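Local coordinates for protein carboxypeptidase Y inhibitor (Saccharomyces cerevisiae, PDB 1WPX) that inhibits carboxypeptidase Y specifically and potently as a member of the phosphatidylethanolamine-binding protein family, at residues Leu113-Leu118 / Ser144-Glu149; Met151-Pro156 / Phe215-Lys220; Tyr169-Gly174 / Asn205-Val210. All blocks are in the same frame, centred on the assembly; numbering follows the deposited sequence.

Contact 1: Leu113-Leu118 / Ser144-Glu149; sequences LVECDL and SNTLIE
The carboxylate of Asp117 and the side-chain amide of Asn145 are the flat groups of this contact, and they meet almost perpendicularly, their planes 81° apart. OD2 of Asp117 comes within 3.4 Å of CG of Asn145, while the same oxygen is hydrogen-bonded to Ser177. Asp117 has a positive phi of 57°, a shape that aspartate tolerates better than most residues, and with Leu118 it faces Phe90 as a G1 beta bulge.

Just before this corner, Cys116 and Asn145 form an antiparallel hydrogen-bonded pair: Cys116 N gives its hydrogen to Asn145 O (2.8 Å), and Asn145 N gives one back to Cys116 O (2.9 Å). Glu115 and Thr146 make the next, non-hydrogen-bonded pair, the methylene CG of Glu115 lying beside OG1 of Thr146. The register then slips by one residue in a classic beta bulge, because Leu147 and Ile148 both face Val114. Val114 O takes Leu147 N nearly end-on at 2.9 Å and a weak second bond from Ile148 N at 3.4 Å, while Val114 N reaches a lone pair of Ile148 O.

On the face shared by Val114 and Cys116, CG1 of Val114, anti to its amide nitrogen (chi1 173°), abuts CB of Leu147 at 4.0 Å. SG of Cys116 touches CD1 of Leu147 at 3.9 Å. These compact apolar groups suit a face where Trp201 of helix 198-203 packs on both Val114 and Leu147.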
ATOM      1  N   LEU B 113       6.951  29.285   2.853  1.00 38.74           N
ATOM      2  CA  LEU B 113       5.886  29.633   3.777  1.00 38.02           C
ATOM      3  C   LEU B 113       6.354  29.579   5.218  1.00 37.96           C
ATOM      4  O   LEU B 113       7.212  28.766   5.575  1.00 38.46           O
ATOM      5  CB  LEU B 113       4.709  28.675   3.554  1.00 37.65           C
ATOM      6  CG  LEU B 113       3.423  28.686   4.385  1.00 37.55           C
ATOM      7  CD1 LEU B 113       3.663  27.984   5.696  1.00 37.93           C
ATOM      8  CD2 LEU B 113       2.934  30.109   4.585  1.00 35.77           C
ATOM      9  N   VAL B 114       5.795  30.471   6.032  1.00 37.45           N
ATOM     10  CA  VAL B 114       6.106  30.558   7.454  1.00 36.51           C
ATOM     11  C   VAL B 114       4.946  31.209   8.189  1.00 36.12           C
ATOM     12  O   VAL B 114       4.795  32.422   8.158  1.00 36.46           O
ATOM     13  CB  VAL B 114       7.369  31.400   7.730  1.00 34.80           C
ATOM     14  CG1 VAL B 114       7.536  31.592   9.229  1.00 35.84           C
ATOM     15  CG2 VAL B 114       8.589  30.711   7.174  1.00 32.93           C
ATOM     16  N   GLU B 115       4.127  30.390   8.839  1.00 37.18           N
ATOM     17  CA  GLU B 115       2.978  30.865   9.601  1.00 36.73           C
ATOM     18  C   GLU B 115       3.254  30.652  11.083  1.00 35.98           C
ATOM     19  O   GLU B 115       3.674  29.564  11.489  1.00 35.57           O
ATOM     20  CB  GLU B 115       1.736  30.077   9.219  1.00 39.62           C
ATOM     21  CG  GLU B 115       0.712  30.855   8.457  1.00 43.03           C
ATOM     22  CD  GLU B 115      -0.585  30.097   8.369  1.00 44.96           C
ATOM     23  OE1 GLU B 115      -0.589  29.011   7.750  1.00 45.95           O
ATOM     24  OE2 GLU B 115      -1.592  30.580   8.930  1.00 45.18           O
ATOM     25  N   CYS B 116       3.004  31.675  11.895  1.00 34.73           N
ATOM     26  CA  CYS B 116       3.262  31.559  13.324  1.00 34.57           C
ATOM     27  C   CYS B 116       2.061  31.878  14.196  1.00 34.84           C
ATOM     28  O   CYS B 116       1.030  32.361  13.716  1.00 34.25           O
ATOM     29  CB  CYS B 116       4.422  32.468  13.721  1.00 32.58           C
ATOM     30  SG  CYS B 116       5.887  32.282  12.693  1.00 34.80           S
ATOM     31  N   ASP B 117       2.218  31.600  15.488  1.00 34.10           N
ATOM     32  CA  ASP B 117       1.181  31.844  16.477  1.00 34.49           C
ATOM     33  C   ASP B 117      -0.104  31.112  16.098  1.00 35.38           C
ATOM     34  O   ASP B 117      -1.194  31.682  16.137  1.00 34.01           O
ATOM     35  CB  ASP B 117       0.914  33.342  16.603  1.00 33.68           C
ATOM     36  CG  ASP B 117       2.191  34.162  16.636  1.00 35.49           C
ATOM     37  OD1 ASP B 117       3.094  33.844  17.444  1.00 33.76           O
ATOM     38  OD2 ASP B 117       2.289  35.130  15.848  1.00 35.31           O
ATOM     39  N   LEU B 118       0.048  29.843  15.726  1.00 35.82           N
ATOM     40  CA  LEU B 118      -1.067  28.985  15.346  1.00 36.57           C
ATOM     41  C   LEU B 118      -1.463  28.166  16.559  1.00 37.60           C
ATOM     42  O   LEU B 118      -0.597  27.667  17.273  1.00 37.92           O
ATOM     43  CB  LEU B 118      -0.642  28.017  14.241  1.00 37.39           C
ATOM     44  CG  LEU B 118      -0.536  28.482  12.793  1.00 39.00           C
ATOM     45  CD1 LEU B 118       0.364  27.535  12.015  1.00 39.24           C
ATOM     46  CD2 LEU B 118      -1.929  28.538  12.181  1.00 38.83           C
ATOM     47  N   SER B 144      -3.325  33.980  13.843  1.00 42.57           N
ATOM     48  CA  SER B 144      -1.970  33.666  13.400  1.00 43.36           C
ATOM     49  C   SER B 144      -1.303  34.848  12.707  1.00 42.24           C
ATOM     50  O   SER B 144      -1.959  35.835  12.381  1.00 42.39           O
ATOM     51  CB  SER B 144      -1.985  32.458  12.460  1.00 43.35           C
ATOM     52  OG  SER B 144      -2.745  32.729  11.294  1.00 45.21           O
ATOM     53  N   ASN B 145       0.004  34.743  12.495  1.00 41.61           N
ATOM     54  CA  ASN B 145       0.768  35.789  11.825  1.00 41.98           C
ATOM     55  C   ASN B 145       1.671  35.165  10.771  1.00 42.14           C
ATOM     56  O   ASN B 145       2.547  34.358  11.083  1.00 43.71           O
ATOM     57  CB  ASN B 145       1.627  36.581  12.826  1.00 43.70           C
ATOM     58  CG  ASN B 145       0.791  37.367  13.830  1.00 45.78           C
ATOM     59  OD1 ASN B 145       0.370  36.840  14.863  1.00 46.48           O
ATOM     60  ND2 ASN B 145       0.537  38.634  13.520  1.00 45.02           N
ATOM     61  N   THR B 146       1.452  35.541   9.519  1.00 41.11           N
ATOM     62  CA  THR B 146       2.246  35.024   8.418  1.00 40.70           C
ATOM     63  C   THR B 146       3.485  35.888   8.202  1.00 40.71           C
ATOM     64  O   THR B 146       3.375  37.033   7.776  1.00 43.12           O
ATOM     65  CB  THR B 146       1.425  35.011   7.104  1.00 40.41           C
ATOM     66  OG1 THR B 146       0.303  34.130   7.245  1.00 40.17           O
ATOM     67  CG2 THR B 146       2.284  34.545   5.938  1.00 41.45           C
ATOM     68  N   LEU B 147       4.659  35.349   8.499  1.00 39.76           N
ATOM     69  CA  LEU B 147       5.893  36.093   8.298  1.00 40.11           C
ATOM     70  C   LEU B 147       6.290  36.047   6.827  1.00 40.85           C
ATOM     71  O   LEU B 147       6.844  37.006   6.297  1.00 41.03           O
ATOM     72  CB  LEU B 147       7.032  35.509   9.137  1.00 40.63           C
ATOM     73  CG  LEU B 147       6.882  35.498  10.660  1.00 41.74           C
ATOM     74  CD1 LEU B 147       8.198  35.049  11.282  1.00 39.68           C
ATOM     75  CD2 LEU B 147       6.497  36.877  11.158  1.00 40.33           C
ATOM     76  N   ILE B 148       6.009  34.922   6.175  1.00 42.14           N
ATOM     77  CA  ILE B 148       6.332  34.740   4.762  1.00 43.82           C
ATOM     78  C   ILE B 148       5.140  34.122   4.034  1.00 45.65           C
ATOM     79  O   ILE B 148       4.909  32.919   4.131  1.00 47.32           O
ATOM     80  CB  ILE B 148       7.555  33.810   4.593  1.00 42.99           C
ATOM     81  CG1 ILE B 148       8.793  34.452   5.230  1.00 43.93           C
ATOM     82  CG2 ILE B 148       7.788  33.515   3.123  1.00 42.35           C
ATOM     83  CD1 ILE B 148       9.228  35.751   4.583  1.00 41.35           C
ATOM     84  N   GLU B 149       4.385  34.941   3.306  1.00 46.58           N
ATOM     85  CA  GLU B 149       3.214  34.446   2.586  1.00 48.71           C
ATOM     86  C   GLU B 149       3.531  33.220   1.727  1.00 47.83           C
ATOM     87  O   GLU B 149       4.661  33.034   1.273  1.00 47.41           O
ATOM     88  CB  GLU B 149       2.594  35.561   1.729  1.00 51.48           C
ATOM     89  CG  GLU B 149       3.520  36.208   0.693  1.00 60.33           C
ATOM     90  CD  GLU B 149       4.718  36.952   1.302  1.00 64.81           C
ATOM     91  OE1 GLU B 149       4.558  37.598   2.366  1.00 65.16           O
ATOM     92  OE2 GLU B 149       5.819  36.907   0.698  1.00 67.13           O
TER

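Contact 2: Met151-Pro156 / Phe215-Lys220; sequences MGPAPP and FYAETK. With SO4 (sulfate ion), chain G.
Phe215 meets Pro153 at the edge of its ring: CZ of Phe215 lies 3.7 Å from CG of Pro153, which sits near the ring plane. With chi1 at 72°, CG of Phe215 stands between its own N and carbonyl carbon, and from there the ring extends to the proline. Ala217, two residues on and on the same side of the strand, offers just a methyl; its CB lies 4.1 Å from CB of Pro153, and so small a side chain lets the rigid pyrrolidine settle close to the backbone. Glu218 turns away and forms a salt bridge with Lys220, OE2 of Glu218 to NZ of Lys220 at 3.0 Å. Thr219 turns back, and its OG1 donates a hydrogen bond to Pro155 O (3.2 Å), tilted 27° from the carbonyl plane.

The proline-rich 151-156 segment also holds a sulfate, probably from the crystallisation liquor: Ala154 N donates to its O2 at 2.8 Å, and His112 and Tyr164 add bonds. This is consistent with the anion-binding pocket of the family. Strand 162-170 flanks 215-217 in the sheet, its Tyr164 packing on Phe215, Ala217, Pro153 and Pro155, so the loop packs against side chains of these two paired strands.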
ATOM      1  N   MET B 151       3.894  30.545  -1.248  1.00 46.50           N
ATOM      2  CA  MET B 151       4.276  30.566  -2.650  1.00 46.33           C
ATOM      3  C   MET B 151       4.495  29.114  -3.078  1.00 44.97           C
ATOM      4  O   MET B 151       5.384  28.439  -2.561  1.00 44.21           O
ATOM      5  CB  MET B 151       5.556  31.361  -2.856  1.00 48.92           C
ATOM      6  CG  MET B 151       5.846  31.606  -4.318  1.00 53.20           C
ATOM      7  SD  MET B 151       7.340  32.550  -4.596  1.00 59.07           S
ATOM      8  CE  MET B 151       8.467  31.212  -5.048  1.00 58.46           C
ATOM      9  N   GLY B 152       3.673  28.640  -4.013  1.00 43.04           N
ATOM     10  CA  GLY B 152       3.779  27.271  -4.484  1.00 42.42           C
ATOM     11  C   GLY B 152       5.072  26.907  -5.192  1.00 43.06           C
ATOM     12  O   GLY B 152       5.894  27.776  -5.482  1.00 42.54           O
ATOM     13  N   PRO B 153       5.277  25.613  -5.493  1.00 43.93           N
ATOM     14  CA  PRO B 153       6.491  25.157  -6.174  1.00 44.23           C
ATOM     15  C   PRO B 153       6.638  25.815  -7.537  1.00 45.00           C
ATOM     16  O   PRO B 153       5.648  26.039  -8.251  1.00 45.17           O
ATOM     17  CB  PRO B 153       6.281  23.648  -6.290  1.00 42.96           C
ATOM     18  CG  PRO B 153       5.379  23.337  -5.150  1.00 43.41           C
ATOM     19  CD  PRO B 153       4.395  24.473  -5.196  1.00 43.16           C
ATOM     20  N   ALA B 154       7.879  26.123  -7.891  1.00 44.71           N
ATOM     21  CA  ALA B 154       8.180  26.757  -9.164  1.00 44.46           C
ATOM     22  C   ALA B 154       9.598  26.385  -9.569  1.00 44.23           C
ATOM     23  O   ALA B 154      10.407  27.251  -9.922  1.00 43.43           O
ATOM     24  CB  ALA B 154       8.044  28.264  -9.037  1.00 44.37           C
ATOM     25  N   PRO B 155       9.918  25.082  -9.528  1.00 43.81           N
ATOM     26  CA  PRO B 155      11.254  24.611  -9.892  1.00 45.60           C
ATOM     27  C   PRO B 155      11.613  24.922 -11.345  1.00 47.40           C
ATOM     28  O   PRO B 155      10.758  24.883 -12.236  1.00 46.40           O
ATOM     29  CB  PRO B 155      11.172  23.115  -9.615  1.00 44.44           C
ATOM     30  CG  PRO B 155       9.751  22.804  -9.955  1.00 43.20           C
ATOM     31  CD  PRO B 155       9.006  23.946  -9.312  1.00 43.10           C
ATOM     32  N   PRO B 156      12.889  25.251 -11.596  1.00 49.31           N
ATOM     33  CA  PRO B 156      13.382  25.573 -12.938  1.00 49.94           C
ATOM     34  C   PRO B 156      13.280  24.371 -13.876  1.00 50.37           C
ATOM     35  O   PRO B 156      13.727  23.270 -13.549  1.00 50.10           O
ATOM     36  CB  PRO B 156      14.838  25.969 -12.688  1.00 50.23           C
ATOM     37  CG  PRO B 156      14.822  26.474 -11.276  1.00 50.47           C
ATOM     38  CD  PRO B 156      13.942  25.466 -10.589  1.00 49.89           C
ATOM     39  N   PHE B 215       6.635  16.343  -0.224  1.00 36.21           N
ATOM     40  CA  PHE B 215       6.267  15.824  -1.527  1.00 35.78           C
ATOM     41  C   PHE B 215       7.293  16.285  -2.555  1.00 36.50           C
ATOM     42  O   PHE B 215       8.175  17.095  -2.245  1.00 36.28           O
ATOM     43  CB  PHE B 215       4.853  16.295  -1.910  1.00 34.37           C
ATOM     44  CG  PHE B 215       4.754  17.758  -2.274  1.00 34.86           C
ATOM     45  CD1 PHE B 215       4.879  18.172  -3.598  1.00 35.89           C
ATOM     46  CD2 PHE B 215       4.475  18.717  -1.302  1.00 36.00           C
ATOM     47  CE1 PHE B 215       4.719  19.520  -3.952  1.00 36.47           C
ATOM     48  CE2 PHE B 215       4.314  20.072  -1.642  1.00 36.78           C
ATOM     49  CZ  PHE B 215       4.434  20.472  -2.969  1.00 36.58           C
ATOM     50  N   TYR B 216       7.194  15.737  -3.762  1.00 36.12           N
ATOM     51  CA  TYR B 216       8.098  16.098  -4.843  1.00 35.68           C
ATOM     52  C   TYR B 216       7.310  16.773  -5.951  1.00 36.37           C
ATOM     53  O   TYR B 216       6.131  16.484  -6.168  1.00 35.69           O
ATOM     54  CB  TYR B 216       8.799  14.865  -5.431  1.00 33.89           C
ATOM     55  CG  TYR B 216       9.913  14.260  -4.600  1.00 32.01           C
ATOM     56  CD1 TYR B 216       9.658  13.228  -3.698  1.00 31.85           C
ATOM     57  CD2 TYR B 216      11.233  14.685  -4.757  1.00 31.65           C
ATOM     58  CE1 TYR B 216      10.691  12.627  -2.975  1.00 32.94           C
ATOM     59  CE2 TYR B 216      12.276  14.095  -4.039  1.00 31.74           C
ATOM     60  CZ  TYR B 216      11.999  13.065  -3.150  1.00 33.96           C
ATOM     61  OH  TYR B 216      13.020  12.476  -2.434  1.00 33.95           O
ATOM     62  N   ALA B 217       7.977  17.681  -6.647  1.00 37.43           N
ATOM     63  CA  ALA B 217       7.381  18.391  -7.764  1.00 39.02           C
ATOM     64  C   ALA B 217       8.514  18.607  -8.757  1.00 41.05           C
ATOM     65  O   ALA B 217       9.679  18.748  -8.369  1.00 38.98           O
ATOM     66  CB  ALA B 217       6.808  19.716  -7.311  1.00 38.36           C
ATOM     67  N   GLU B 218       8.170  18.626 -10.037  1.00 44.59           N
ATOM     68  CA  GLU B 218       9.170  18.796 -11.077  1.00 47.89           C
ATOM     69  C   GLU B 218       8.597  19.516 -12.289  1.00 49.30           C
ATOM     70  O   GLU B 218       7.399  19.445 -12.560  1.00 48.21           O
ATOM     71  CB  GLU B 218       9.692  17.421 -11.503  1.00 47.60           C
ATOM     72  CG  GLU B 218      11.026  17.432 -12.200  1.00 49.08           C
ATOM     73  CD  GLU B 218      11.408  16.066 -12.725  1.00 50.66           C
ATOM     74  OE1 GLU B 218      12.580  15.882 -13.118  1.00 50.76           O
ATOM     75  OE2 GLU B 218      10.531  15.176 -12.754  1.00 52.51           O
ATOM     76  N   THR B 219       9.460  20.229 -13.000  1.00 53.33           N
ATOM     77  CA  THR B 219       9.064  20.938 -14.212  1.00 56.42           C
ATOM     78  C   THR B 219       9.915  20.367 -15.338  1.00 58.69           C
ATOM     79  O   THR B 219      11.139  20.517 -15.343  1.00 59.33           O
ATOM     80  CB  THR B 219       9.313  22.455 -14.098  1.00 56.16           C
ATOM     81  OG1 THR B 219       8.381  23.027 -13.171  1.00 56.25           O
ATOM     82  CG2 THR B 219       9.146  23.122 -15.455  1.00 55.81           C
ATOM     83  N   LYS B 220       9.269  19.685 -16.277  1.00 61.05           N
ATOM     84  CA  LYS B 220       9.981  19.084 -17.394  1.00 63.16           C
ATOM     85  C   LYS B 220       9.891  19.948 -18.643  1.00 64.26           C
ATOM     86  O   LYS B 220      10.959  20.220 -19.230  1.00 65.40           O
ATOM     87  CB  LYS B 220       9.434  17.683 -17.681  1.00 63.81           C
ATOM     88  CG  LYS B 220       9.690  16.688 -16.556  1.00 65.34           C
ATOM     89  CD  LYS B 220       9.300  15.268 -16.944  1.00 64.28           C
ATOM     90  CE  LYS B 220       9.711  14.280 -15.864  1.00 65.00           C
ATOM     91  NZ  LYS B 220      11.178  14.348 -15.574  1.00 65.17           N
ATOM     92  OXT LYS B 220       8.763  20.340 -19.019  1.00 64.65           O
TER
HETATM   93  S   SO4 G 902      11.420  26.723  -5.776  1.00 73.88           S
HETATM   94  O1  SO4 G 902      11.533  28.193  -5.804  1.00 75.28           O
HETATM   95  O2  SO4 G 902      10.026  26.338  -6.063  1.00 73.76           O
HETATM   96  O3  SO4 G 902      12.319  26.145  -6.793  1.00 75.27           O
HETATM   97  O4  SO4 G 902      11.813  26.230  -4.445  1.00 73.68           O

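Contact 3: Tyr169-Gly174 / Asn205-Val210; sequences YKQPKG and NNLQLV
Leu209 lays its CD2 methyl over one face of the Tyr169 ring, a CH-pi contact with the carbon 4.3 Å from the ring centroid and 12° off the normal. The ring gets there because CG of Tyr169 is anti to the carbonyl carbon (chi1 -69°), which carries it across the neighbouring strand. CD2 of Tyr169 also comes to 3.6 Å from CB of Leu207, the two side chains crossing at about a right angle. A broad aromatic suits a place where it must span two leucines; an alanine here would probably leave the CD2 methyl of Leu209 without its aromatic face and open a gap beside Leu207.

Next to this packing, Lys170 and Gln208 form an antiparallel hydrogen-bonded pair, with Lys170 N to Gln208 O at 2.8 Å and Gln208 N to Lys170 O at 3.0 Å, both nearly straight. Their side chains run alongside each other in the same direction, CD of Lys170 coming to 4.0 Å from OE1 of Gln208, a good use of long polar residues at a partly exposed surface. Further along, Pro172 sets its CD at 4.0 Å from CD2 of Leu207.

What positions Leu207 is the end of helix 198-203. A Schellman motif closes it, with Asn206 at positive phi as the C-prime residue, a role asparagine fills readily; Asn206 N bonds Lys203 O and Leu207 N bonds Ala202 O. The chain then enters strand 208-217, antiparallel to strand 162-170, while strand 90-96 pairs with Tyr169 through Thr91 and helix 198-203 packs on the Tyr169 ring through Val198 and Ala202.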
ATOM      1  N   TYR B 169       6.531  23.319  14.099  1.00 32.03           N
ATOM      2  CA  TYR B 169       7.311  23.607  15.299  1.00 31.11           C
ATOM      3  C   TYR B 169       6.453  24.120  16.446  1.00 32.65           C
ATOM      4  O   TYR B 169       5.450  24.800  16.230  1.00 33.70           O
ATOM      5  CB  TYR B 169       8.380  24.662  15.017  1.00 28.18           C
ATOM      6  CG  TYR B 169       9.509  24.218  14.126  1.00 26.80           C
ATOM      7  CD1 TYR B 169       9.419  24.340  12.740  1.00 25.13           C
ATOM      8  CD2 TYR B 169      10.683  23.694  14.672  1.00 26.26           C
ATOM      9  CE1 TYR B 169      10.475  23.953  11.916  1.00 26.76           C
ATOM     10  CE2 TYR B 169      11.743  23.299  13.862  1.00 26.28           C
ATOM     11  CZ  TYR B 169      11.636  23.434  12.481  1.00 27.66           C
ATOM     12  OH  TYR B 169      12.693  23.067  11.675  1.00 27.63           O
ATOM     13  N   LYS B 170       6.849  23.785  17.668  1.00 33.97           N
ATOM     14  CA  LYS B 170       6.147  24.269  18.848  1.00 34.28           C
ATOM     15  C   LYS B 170       6.959  25.470  19.317  1.00 32.89           C
ATOM     16  O   LYS B 170       8.175  25.369  19.462  1.00 33.44           O
ATOM     17  CB  LYS B 170       6.129  23.219  19.953  1.00 36.37           C
ATOM     18  CG  LYS B 170       5.517  23.744  21.236  1.00 40.19           C
ATOM     19  CD  LYS B 170       5.856  22.869  22.425  1.00 44.61           C
ATOM     20  CE  LYS B 170       5.368  23.513  23.717  1.00 49.26           C
ATOM     21  NZ  LYS B 170       5.633  22.662  24.917  1.00 54.43           N
ATOM     22  N   GLN B 171       6.301  26.604  19.535  1.00 31.57           N
ATOM     23  CA  GLN B 171       6.996  27.809  19.982  1.00 29.81           C
ATOM     24  C   GLN B 171       7.179  27.771  21.494  1.00 28.53           C
ATOM     25  O   GLN B 171       6.399  27.131  22.193  1.00 26.91           O
ATOM     26  CB  GLN B 171       6.193  29.053  19.593  1.00 28.69           C
ATOM     27  CG  GLN B 171       5.917  29.154  18.102  1.00 30.84           C
ATOM     28  CD  GLN B 171       5.004  30.313  17.732  1.00 30.96           C
ATOM     29  OE1 GLN B 171       4.571  30.433  16.584  1.00 29.89           O
ATOM     30  NE2 GLN B 171       4.712  31.173  18.701  1.00 32.91           N
ATOM     31  N   PRO B 172       8.220  28.447  22.017  1.00 29.42           N
ATOM     32  CA  PRO B 172       8.465  28.470  23.467  1.00 28.96           C
ATOM     33  C   PRO B 172       7.267  29.163  24.112  1.00 30.19           C
ATOM     34  O   PRO B 172       6.729  30.124  23.549  1.00 30.66           O
ATOM     35  CB  PRO B 172       9.735  29.317  23.601  1.00 28.23           C
ATOM     36  CG  PRO B 172      10.369  29.263  22.244  1.00 27.16           C
ATOM     37  CD  PRO B 172       9.193  29.298  21.310  1.00 28.56           C
ATOM     38  N   LYS B 173       6.849  28.702  25.286  1.00 30.59           N
ATOM     39  CA  LYS B 173       5.693  29.306  25.935  1.00 30.76           C
ATOM     40  C   LYS B 173       5.790  30.822  26.153  1.00 31.13           C
ATOM     41  O   LYS B 173       6.816  31.350  26.601  1.00 30.80           O
ATOM     42  CB  LYS B 173       5.413  28.621  27.273  1.00 32.14           C
ATOM     43  CG  LYS B 173       4.164  29.156  27.968  1.00 35.33           C
ATOM     44  CD  LYS B 173       3.749  28.274  29.130  1.00 40.06           C
ATOM     45  CE  LYS B 173       2.378  28.667  29.671  1.00 43.07           C
ATOM     46  NZ  LYS B 173       1.908  27.709  30.721  1.00 44.30           N
ATOM     47  N   GLY B 174       4.703  31.511  25.826  1.00 30.27           N
ATOM     48  CA  GLY B 174       4.642  32.944  26.005  1.00 30.28           C
ATOM     49  C   GLY B 174       5.315  33.813  24.960  1.00 31.09           C
ATOM     50  O   GLY B 174       5.095  35.023  24.945  1.00 33.23           O
ATOM     51  N   ASN B 205      15.881  30.513  17.314  1.00 45.88           N
ATOM     52  CA  ASN B 205      14.613  30.957  17.868  1.00 43.03           C
ATOM     53  C   ASN B 205      14.024  29.952  18.847  1.00 42.53           C
ATOM     54  O   ASN B 205      12.866  30.053  19.237  1.00 43.76           O
ATOM     55  CB  ASN B 205      13.625  31.249  16.741  1.00 42.58           C
ATOM     56  CG  ASN B 205      13.946  32.537  16.009  1.00 41.24           C
ATOM     57  OD1 ASN B 205      13.888  33.619  16.591  1.00 40.19           O
ATOM     58  ND2 ASN B 205      14.288  32.430  14.726  1.00 39.29           N
ATOM     59  N   ASN B 206      14.827  28.973  19.235  1.00 41.47           N
ATOM     60  CA  ASN B 206      14.400  27.964  20.190  1.00 41.90           C
ATOM     61  C   ASN B 206      13.093  27.265  19.859  1.00 40.72           C
ATOM     62  O   ASN B 206      12.283  27.028  20.751  1.00 40.40           O
ATOM     63  CB  ASN B 206      14.286  28.598  21.571  1.00 45.18           C
ATOM     64  CG  ASN B 206      15.581  29.240  22.019  1.00 49.24           C
ATOM     65  OD1 ASN B 206      15.573  30.273  22.690  1.00 50.95           O
ATOM     66  ND2 ASN B 206      16.707  28.625  21.658  1.00 50.95           N
ATOM     67  N   LEU B 207      12.880  26.926  18.591  1.00 40.34           N
ATOM     68  CA  LEU B 207      11.652  26.234  18.204  1.00 38.81           C
ATOM     69  C   LEU B 207      11.847  24.728  18.334  1.00 38.32           C
ATOM     70  O   LEU B 207      12.936  24.217  18.105  1.00 38.16           O
ATOM     71  CB  LEU B 207      11.260  26.588  16.768  1.00 37.62           C
ATOM     72  CG  LEU B 207      11.114  28.077  16.443  1.00 37.26           C
ATOM     73  CD1 LEU B 207      10.374  28.224  15.128  1.00 35.33           C
ATOM     74  CD2 LEU B 207      10.359  28.792  17.550  1.00 36.32           C
ATOM     75  N   GLN B 208      10.791  24.023  18.713  1.00 38.55           N
ATOM     76  CA  GLN B 208      10.864  22.577  18.884  1.00 38.39           C
ATOM     77  C   GLN B 208      10.137  21.861  17.746  1.00 36.43           C
ATOM     78  O   GLN B 208       8.919  21.964  17.629  1.00 35.89           O
ATOM     79  CB  GLN B 208      10.226  22.187  20.218  1.00 40.57           C
ATOM     80  CG  GLN B 208      10.613  20.804  20.729  1.00 46.56           C
ATOM     81  CD  GLN B 208       9.706  20.324  21.853  1.00 49.04           C
ATOM     82  OE1 GLN B 208       9.377  21.075  22.771  1.00 50.87           O
ATOM     83  NE2 GLN B 208       9.302  19.061  21.785  1.00 51.25           N
ATOM     84  N   LEU B 209      10.887  21.142  16.913  1.00 35.21           N
ATOM     85  CA  LEU B 209      10.311  20.396  15.790  1.00 33.62           C
ATOM     86  C   LEU B 209       9.377  19.313  16.324  1.00 32.32           C
ATOM     87  O   LEU B 209       9.764  18.536  17.191  1.00 33.32           O
ATOM     88  CB  LEU B 209      11.413  19.722  14.973  1.00 32.97           C
ATOM     89  CG  LEU B 209      11.259  19.644  13.449  1.00 35.61           C
ATOM     90  CD1 LEU B 209      11.964  18.388  12.939  1.00 34.55           C
ATOM     91  CD2 LEU B 209       9.798  19.622  13.056  1.00 36.72           C
ATOM     92  N   VAL B 210       8.157  19.252  15.805  1.00 31.53           N
ATOM     93  CA  VAL B 210       7.201  18.249  16.260  1.00 31.76           C
ATOM     94  C   VAL B 210       6.781  17.266  15.171  1.00 30.64           C
ATOM     95  O   VAL B 210       6.532  16.097  15.458  1.00 29.89           O
ATOM     96  CB  VAL B 210       5.933  18.922  16.863  1.00 33.07           C
ATOM     97  CG1 VAL B 210       4.825  17.897  17.067  1.00 32.83           C
ATOM     98  CG2 VAL B 210       6.278  19.549  18.201  1.00 34.83           C
TER

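Overall arrangement
From the N terminus, contact 1 comes first: strand 110-120 runs out, strand 134-140 intervenes, and 144-149 returns to close the loop. Only then does contact 2 open, at 151-156, and it does not close until the C-terminal 215-220. Contact 3 falls wholly within that span, joining the end of strand 162-170 to the start of strand 208-217 around helix 198-203. Contacts 2 and 3 thus use the two ends of strand 208-217, on opposite sides of the chain's centre, their own centres about 28 Å apart. Contacts 1 and 3 touch directly, through a probable hydrogen bond from Asp117 N to Gln171 OE1 (2.8 Å). All three reach one antiparallel sheet.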